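Local coordinates for ribosome-inactivating protein 3 (Zea mays, PDB 2PQG) that belongs to the ribosome-inactivating protein family of plants and carries the family's mixed beta sheet packed with a largely helical remainder, at residues K116-V121 with K215-W220; L244-K247 with E251-R254. All blocks are in the same frame, centred on the assembly; numbering follows the deposited sequence.

Interaction 1: K116-V121 with K215-W220; sequences KGLETV and KQVQKW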
loop_
_atom_site.group_PDB
_atom_site.type_symbol
_atom_site.label_atom_id
_atom_site.label_comp_id
_atom_site.label_asym_id
_atom_site.label_seq_id
_atom_site.Cartn_x
_atom_site.Cartn_y
_atom_site.Cartn_z
ATOM N N LYS A 116 -0.023 16.098 -0.200
ATOM C CA LYS A 116 1.410 15.910 -0.031
ATOM C C LYS A 116 1.865 14.619 -0.697
ATOM O O LYS A 116 1.256 13.565 -0.520
ATOM C CB LYS A 116 1.777 15.893 1.455
ATOM C CG LYS A 116 1.375 17.151 2.208
ATOM C CD LYS A 116 1.847 17.103 3.653
ATOM C CE LYS A 116 1.218 18.215 4.475
ATOM N NZ LYS A 116 2.245 19.048 5.160
ATOM N N GLY A 117 2.942 14.717 -1.465
ATOM C CA GLY A 117 3.359 13.649 -2.361
ATOM C C GLY A 117 3.825 12.441 -1.583
ATOM O O GLY A 117 4.030 12.516 -0.367
ATOM N N LEU A 118 3.990 11.321 -2.278
ATOM C CA LEU A 118 4.435 10.099 -1.629
ATOM C C LEU A 118 5.824 10.233 -1.020
ATOM O O LEU A 118 6.166 9.496 -0.094
ATOM C CB LEU A 118 4.417 8.930 -2.615
ATOM C CG LEU A 118 3.078 8.206 -2.734
ATOM C CD1 LEU A 118 2.009 9.164 -3.229
ATOM C CD2 LEU A 118 3.220 7.048 -3.679
ATOM N N GLU A 119 6.617 11.175 -1.533
ATOM C CA GLU A 119 7.972 11.389 -1.036
ATOM C C GLU A 119 8.011 11.800 0.436
ATOM O O GLU A 119 9.088 11.852 1.037
ATOM C CB GLU A 119 8.702 12.442 -1.876
ATOM C CG GLU A 119 8.221 13.875 -1.667
ATOM C CD GLU A 119 7.019 14.250 -2.534
ATOM O OE1 GLU A 119 6.517 15.389 -2.383
ATOM O OE2 GLU A 119 6.580 13.419 -3.368
ATOM N N THR A 120 6.845 12.077 1.019
ATOM C CA THR A 120 6.779 12.472 2.431
ATOM C C THR A 120 6.543 11.307 3.385
ATOM O O THR A 120 6.551 11.490 4.607
ATOM C CB THR A 120 5.666 13.511 2.689
ATOM O OG1 THR A 120 4.423 13.019 2.173
ATOM C CG2 THR A 120 6.012 14.840 2.027
ATOM N N VAL A 121 6.331 10.119 2.825
ATOM C CA VAL A 121 6.085 8.921 3.619
ATOM C C VAL A 121 7.392 8.209 3.971
ATOM O O VAL A 121 7.991 7.532 3.126
ATOM C CB VAL A 121 5.151 7.954 2.861
ATOM C CG1 VAL A 121 4.852 6.726 3.716
ATOM C CG2 VAL A 121 3.862 8.674 2.489
ATOM N N LYS A 215 5.285 10.206 -8.193
ATOM C CA LYS A 215 4.383 10.515 -9.293
ATOM C C LYS A 215 4.103 9.320 -10.192
ATOM O O LYS A 215 3.006 9.182 -10.716
ATOM C CB LYS A 215 4.933 11.676 -10.112
ATOM C CG LYS A 215 4.422 13.023 -9.660
ATOM C CD LYS A 215 5.459 14.075 -9.961
ATOM C CE LYS A 215 4.886 15.485 -9.953
ATOM N NZ LYS A 215 5.978 16.488 -10.191
ATOM N N GLN A 216 5.093 8.457 -10.372
ATOM C CA GLN A 216 4.907 7.281 -11.203
ATOM C C GLN A 216 4.036 6.300 -10.441
ATOM O O GLN A 216 3.133 5.680 -11.005
ATOM C CB GLN A 216 6.246 6.635 -11.496
ATOM C CG GLN A 216 7.269 7.609 -11.987
ATOM C CD GLN A 216 8.603 6.954 -12.166
ATOM O OE1 GLN A 216 9.205 6.472 -11.202
ATOM N NE2 GLN A 216 9.080 6.916 -13.405
ATOM N N VAL A 217 4.328 6.161 -9.153
ATOM C CA VAL A 217 3.574 5.266 -8.291
ATOM C C VAL A 217 2.087 5.588 -8.373
ATOM O O VAL A 217 1.243 4.684 -8.425
ATOM C CB VAL A 217 4.031 5.393 -6.815
ATOM C CG1 VAL A 217 3.016 4.739 -5.891
ATOM C CG2 VAL A 217 5.379 4.736 -6.638
ATOM N N GLN A 218 1.776 6.879 -8.382
ATOM C CA GLN A 218 0.397 7.324 -8.439
ATOM C C GLN A 218 -0.224 7.134 -9.808
ATOM O O GLN A 218 -1.418 7.356 -9.972
ATOM C CB GLN A 218 0.294 8.791 -8.034
ATOM C CG GLN A 218 0.526 9.035 -6.552
ATOM C CD GLN A 218 0.160 10.442 -6.137
ATOM O OE1 GLN A 218 0.983 11.354 -6.187
ATOM N NE2 GLN A 218 -1.091 10.627 -5.738
ATOM N N LYS A 219 0.575 6.724 -10.789
ATOM C CA LYS A 219 0.059 6.518 -12.141
ATOM C C LYS A 219 0.136 5.058 -12.565
ATOM O O LYS A 219 0.207 4.745 -13.755
ATOM C CB LYS A 219 0.822 7.395 -13.143
ATOM C CG LYS A 219 0.443 8.865 -13.102
ATOM C CD LYS A 219 -1.014 9.050 -13.459
ATOM C CE LYS A 219 -1.403 10.518 -13.494
ATOM N NZ LYS A 219 -1.418 11.159 -12.153
ATOM N N TRP A 220 0.106 4.164 -11.581
ATOM C CA TRP A 220 0.175 2.732 -11.836
ATOM C C TRP A 220 -0.764 2.265 -12.935
ATOM O O TRP A 220 -0.393 1.416 -13.747
ATOM C CB TRP A 220 -0.160 1.958 -10.565
ATOM C CG TRP A 220 -0.012 0.474 -10.717
ATOM C CD1 TRP A 220 1.139 -0.202 -11.001
ATOM C CD2 TRP A 220 -1.043 -0.519 -10.583
ATOM N NE1 TRP A 220 0.896 -1.554 -11.035
ATOM C CE2 TRP A 220 -0.421 -1.778 -10.771
ATOM C CE3 TRP A 220 -2.406 -0.469 -10.283
ATOM C CZ2 TRP A 220 -1.148 -2.983 -10.714
ATOM C CZ3 TRP A 220 -3.121 -1.677 -10.223
ATOM C CH2 TRP A 220 -2.480 -2.914 -10.422
#

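Interaction 2: L244-K247 with E251-R254; sequences LGIK and EAAR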
loop_
_atom_site.group_PDB
_atom_site.type_symbol
_atom_site.label_atom_id
_atom_site.label_comp_id
_atom_site.label_asym_id
_atom_site.label_seq_id
_atom_site.Cartn_x
_atom_site.Cartn_y
_atom_site.Cartn_z
ATOM N N LEU A 244 6.214 11.359 -17.224
ATOM C CA LEU A 244 6.679 10.753 -15.983
ATOM C C LEU A 244 8.130 10.334 -15.931
ATOM O O LEU A 244 8.585 9.772 -14.929
ATOM C CB LEU A 244 5.774 9.558 -15.670
ATOM C CG LEU A 244 4.304 9.843 -15.308
ATOM C CD1 LEU A 244 3.448 8.603 -15.498
ATOM C CD2 LEU A 244 4.235 10.336 -13.866
ATOM N N GLY A 245 8.844 10.615 -17.010
ATOM C CA GLY A 245 10.236 10.227 -17.086
ATOM C C GLY A 245 10.349 8.785 -17.585
ATOM O O GLY A 245 11.308 8.090 -17.237
ATOM N N ILE A 246 9.369 8.311 -18.372
ATOM C CA ILE A 246 9.388 6.950 -18.928
ATOM C C ILE A 246 9.125 7.094 -20.415
ATOM O O ILE A 246 8.123 7.700 -20.849
ATOM C CB ILE A 246 8.395 6.046 -18.221
ATOM C CG1 ILE A 246 8.471 6.322 -16.713
ATOM C CG2 ILE A 246 8.789 4.600 -18.503
ATOM C CD1 ILE A 246 7.428 5.562 -15.931
ATOM N N LYS A 247 10.022 6.531 -21.218
ATOM C CA LYS A 247 9.943 6.672 -22.668
ATOM C C LYS A 247 9.446 5.390 -23.330
ATOM O O LYS A 247 8.560 5.423 -24.184
ATOM C CB LYS A 247 11.306 7.065 -23.243
ATOM C CG LYS A 247 12.468 6.854 -22.285
ATOM C CD LYS A 247 13.797 7.159 -22.955
ATOM C CE LYS A 247 14.418 8.429 -22.395
ATOM N NZ LYS A 247 15.231 9.146 -23.416
ATOM N N GLU A 251 12.430 1.010 -20.012
ATOM C CA GLU A 251 12.582 1.750 -18.766
ATOM C C GLU A 251 11.417 1.351 -17.863
ATOM O O GLU A 251 11.561 1.238 -16.644
ATOM C CB GLU A 251 12.544 3.256 -19.016
ATOM C CG GLU A 251 13.551 3.747 -20.037
ATOM C CD GLU A 251 13.809 5.243 -19.930
ATOM O OE1 GLU A 251 12.880 5.985 -19.525
ATOM O OE2 GLU A 251 14.936 5.678 -20.266
ATOM N N ALA A 252 10.263 1.127 -18.480
ATOM C CA ALA A 252 9.073 0.735 -17.751
ATOM C C ALA A 252 9.317 -0.584 -17.021
ATOM O O ALA A 252 8.760 -0.813 -15.946
ATOM C CB ALA A 252 7.896 0.602 -18.708
ATOM N N ALA A 253 10.152 -1.445 -17.600
ATOM C CA ALA A 253 10.452 -2.733 -16.988
ATOM C C ALA A 253 11.324 -2.567 -15.741
ATOM O O ALA A 253 11.433 -3.471 -14.908
ATOM C CB ALA A 253 11.140 -3.647 -17.996
ATOM N N ARG A 254 11.945 -1.410 -15.599
ATOM C CA ARG A 254 12.798 -1.134 -14.442
ATOM C C ARG A 254 11.982 -0.454 -13.347
ATOM O O ARG A 254 12.502 -0.150 -12.265
ATOM C CB ARG A 254 13.912 -0.178 -14.840
ATOM C CG ARG A 254 15.153 -0.818 -15.400
ATOM C CD ARG A 254 16.397 -0.375 -14.641
ATOM N NE ARG A 254 16.447 -0.920 -13.284
ATOM C CZ ARG A 254 17.482 -0.782 -12.457
ATOM N NH1 ARG A 254 18.561 -0.115 -12.846
ATOM N NH2 ARG A 254 17.443 -1.318 -11.243
#

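Interaction 1: K116-V121 with K215-W220
The 3-10 turn at 118-120, in the loop between helices 109-112 and 125-135, meets the C-terminal end of helix 211-217 through the side chain of L118, whose two methyl branches part company over V217 and Q218. CD2 takes the buried side, 3.2 Å from V217 CG1, a close approach for two methyl groups. V217 offers that methyl because CG1 stands anti to its backbone N (chi1 165°), and a short apolar side chain suits this buried end of the helix, close to the 118-120 turn. CD1 takes the outer side, 3.6 Å from Q218 CG and 3.7 Å from the amide carbon Q218 CD, with OE1 also close. Glutamine suits this exposed edge, since its methylenes cover the leucine while its polar end can lie toward solvent. Within this helix-rich part of the ribosome-inactivating protein fold, Y109 of helix 109-112 touches both L118 and V217, and E186 of helix 171-189 also touches V217. No hydrogen bond joins the two segments. The turn that presents L118 is instead held from within: G117 O accepts from T120 N at 3.2 Å and from T120 OG1 at 2.6 Å, the hydroxyl arriving almost in line with the carbonyl (C=O...OG1 angle 172°).

Interaction 2: L244-K247 with E251-R254
Polar contact between K247 and E251 is modest. The backbone N of K247 donates to E251 OE1 in a weak hydrogen bond of 3.4 Å, with an N-H...O angle of 148°. E251 can reach back to the loop because its chain is extended beyond CG (chi2 -161°). The ammonium group of K247 is not in contact with the carboxylate: NZ lies 4.7 Å from E251 OE2, a separation at which opposite charges may still attract. Instead the lysine's CG and CD cross the carboxylate obliquely, CD 3.3 Å from E251 OE2. K247 is exposed, and its methylenes can make this crossing while the ammonium end probably stays near solvent.

Apolar contact lies deeper. I246 directs CG2 at the helix backbone, 3.8 Å from A252 N, and the same methyl is 4.1 Å from A252 CB. Alanine's small side chain allows the isoleucine to lie close to the helix.

In the backbone, G245 ends the preceding helix in a Schellman motif with positive phi (85°); a CB here would jam against the carbonyl O of L244, which calls for glycine.

The loop after helix 239-242 folds back on the end of helix 249-252, with A252 touching I223 and W230 of helix 220-232 and I246 touching Q216 of helix 211-217.

How the interactions relate
Interactions 1 and 2 follow one another along the chain, their centres about 15 Å apart and on the same side of the chain's centre. Segment 215-220 joins them: V217 and Q218 serve interaction 1, while K215, Q216 and K219 meet the first segment of interaction 2. Q216 NE2 lies 3.3 Å from L244 O and also packs against I246. L244 lies by the junction of two helices, its CD2 3.6 Å from K215 O on helix 211-217 and its CD1 3.7 Å from CB of K219, the N-cap before helix 220-232. Interaction 1 is the more central, about 11 Å from the chain's centre against about 21 Å for interaction 2, both measured between centres.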